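Local coordinates for HTPA Reductase (Selaginella moellendorffii, PDB 5U5I), which probably catalyses the NAD(P)H-dependent reduction of 4-hydroxy-tetrahydrodipicolinate to tetrahydrodipicolinate in lysine biosynthesis, at residues 158-163 / 204-209. Sequence-based numbering, arbitrary orientation.
Sequences TESHQS and MGVPEQ
E159 OE1, on a residue whose backbone N lies 4.4 Å from M204 CE across the contact, is gripped twice: H161 ND1 gives it a hydrogen bond (2.8 Å), in the imidazole plane but from above the carboxylate plane, and R195 adds a salt bridge. Both lie on the strand face turned from 204-209; what crosses between 158-163 and 204-209 is van der Waals packing with no hydrogen bond. M204, a selenomethionine, supplies most of it. Its chain bends at both chi2 (-69°) and chi3 (-70°), curling the end back over the strand so that CG rests 4.0 Å from S160 CB while CE comes within 4.1 Å of T158 O. T158 meets it tip to tip, OG1 3.9 Å from SE; this buried hydroxyl has no polar partner in the model. S160 OG, hydrogen-bonded to H214 NE2, lies 4.1 Å from V206 CG2. G205 turns the chain with positive phi just after helix 197-202, and V206, bonded through its backbone to Q200, packs against that helix. In the C-terminal domain, away from the NAD-binding residues, the contact lays this post-helix loop over strand 154-161, which runs between strands 192-194 and 214-222 of the mixed sheet.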
loop_
_atom_site.group_PDB
_atom_site.type_symbol
_atom_site.label_atom_id
_atom_site.label_comp_id
_atom_site.label_asym_id
_atom_site.label_seq_id
_atom_site.Cartn_x
_atom_site.Cartn_y
_atom_site.Cartn_z
ATOM N N THR B 158 9.941 4.890 11.357
ATOM C CA THR B 158 11.233 5.534 11.493
ATOM C C THR B 158 11.624 6.216 10.167
ATOM O O THR B 158 11.348 5.717 9.070
ATOM C CB THR B 158 12.318 4.578 12.051
ATOM O OG1 THR B 158 13.587 5.246 12.055
ATOM C CG2 THR B 158 12.446 3.310 11.238
ATOM N N GLU B 159 12.256 7.372 10.297
ATOM C CA GLU B 159 12.395 8.306 9.189
ATOM C C GLU B 159 13.752 9.020 9.282
ATOM O O GLU B 159 14.163 9.439 10.362
ATOM C CB GLU B 159 11.206 9.267 9.260
ATOM C CG GLU B 159 11.106 10.317 8.182
ATOM C CD GLU B 159 11.677 11.655 8.623
ATOM O OE1 GLU B 159 12.913 11.812 8.606
ATOM O OE2 GLU B 159 10.892 12.555 8.992
ATOM N N SER B 160 14.439 9.136 8.145
ATOM C CA SER B 160 15.751 9.772 8.077
ATOM C C SER B 160 15.875 10.727 6.887
ATOM O O SER B 160 15.680 10.333 5.739
ATOM C CB SER B 160 16.860 8.720 8.022
ATOM O OG SER B 160 18.136 9.329 7.953
ATOM N N HIS B 161 16.212 11.979 7.202
ATOM C CA HIS B 161 16.499 13.030 6.236
ATOM C C HIS B 161 17.785 13.750 6.690
ATOM O O HIS B 161 18.277 13.539 7.809
ATOM C CB HIS B 161 15.338 14.044 6.172
ATOM C CG HIS B 161 14.137 13.567 5.413
ATOM N ND1 HIS B 161 13.232 12.666 5.932
ATOM C CD2 HIS B 161 13.681 13.887 4.178
ATOM C CE1 HIS B 161 12.282 12.433 5.042
ATOM N NE2 HIS B 161 12.528 13.166 3.970
ATOM N N GLN B 162 18.318 14.597 5.816
ATOM C CA GLN B 162 19.473 15.434 6.152
ATOM C C GLN B 162 19.221 16.261 7.421
ATOM O O GLN B 162 18.090 16.696 7.671
ATOM C CB GLN B 162 19.918 16.314 4.964
ATOM C CG GLN B 162 18.955 17.400 4.482
ATOM C CD GLN B 162 17.820 16.902 3.591
ATOM O OE1 GLN B 162 17.877 15.815 3.007
ATOM N NE2 GLN B 162 16.767 17.702 3.498
ATOM N N SER B 163 20.283 16.444 8.208
ATOM C CA SER B 163 20.220 17.037 9.551
ATOM C C SER B 163 19.479 18.382 9.648
ATOM O O SER B 163 18.905 18.709 10.698
ATOM C CB SER B 163 21.645 17.227 10.092
ATOM O OG SER B 163 22.456 16.093 9.817
HETATM N N MSE B 204 20.279 3.022 9.209
HETATM C CA MSE B 204 19.369 3.210 8.060
HETATM C C MSE B 204 19.970 2.863 6.713
HETATM O O MSE B 204 19.232 2.755 5.728
HETATM C CB MSE B 204 18.809 4.638 8.016
HETATM C CG MSE B 204 18.186 5.134 9.321
HETATM SE SE MSE B 204 16.507 4.185 9.750
HETATM C CE MSE B 204 15.310 4.893 8.361
ATOM N N GLY B 205 21.286 2.676 6.639
ATOM C CA GLY B 205 21.961 2.366 5.373
ATOM C C GLY B 205 22.072 3.528 4.389
ATOM O O GLY B 205 22.145 3.312 3.180
ATOM N N VAL B 206 22.104 4.758 4.899
ATOM C CA VAL B 206 22.257 5.947 4.058
ATOM C C VAL B 206 23.733 6.034 3.640
ATOM O O VAL B 206 24.590 6.121 4.509
ATOM C CB VAL B 206 21.862 7.244 4.813
ATOM C CG1 VAL B 206 22.072 8.479 3.931
ATOM C CG2 VAL B 206 20.418 7.183 5.297
ATOM N N PRO B 207 24.038 6.010 2.319
ATOM C CA PRO B 207 25.441 6.191 1.908
ATOM C C PRO B 207 26.005 7.556 2.319
ATOM O O PRO B 207 25.268 8.549 2.342
ATOM C CB PRO B 207 25.385 6.079 0.376
ATOM C CG PRO B 207 24.107 5.390 0.071
ATOM C CD PRO B 207 23.159 5.819 1.151
ATOM N N GLU B 208 27.296 7.608 2.635
ATOM C CA GLU B 208 27.889 8.842 3.139
ATOM C C GLU B 208 27.715 10.003 2.158
ATOM O O GLU B 208 27.357 11.112 2.572
ATOM C CB GLU B 208 29.367 8.670 3.474
ATOM C CG GLU B 208 29.908 9.798 4.343
ATOM C CD GLU B 208 31.402 9.733 4.509
ATOM O OE1 GLU B 208 31.930 8.608 4.593
ATOM O OE2 GLU B 208 32.045 10.804 4.559
ATOM N N GLN B 209 27.943 9.742 0.869
ATOM C CA GLN B 209 27.769 10.778 -0.180
ATOM C C GLN B 209 26.364 11.418 -0.205
ATOM O O GLN B 209 26.217 12.529 -0.701
ATOM C CB GLN B 209 28.144 10.245 -1.587
ATOM C CG GLN B 209 27.395 8.978 -2.029
ATOM C CD GLN B 209 27.423 8.712 -3.533
ATOM O OE1 GLN B 209 27.725 9.594 -4.337
ATOM N NE2 GLN B 209 27.087 7.479 -3.916
#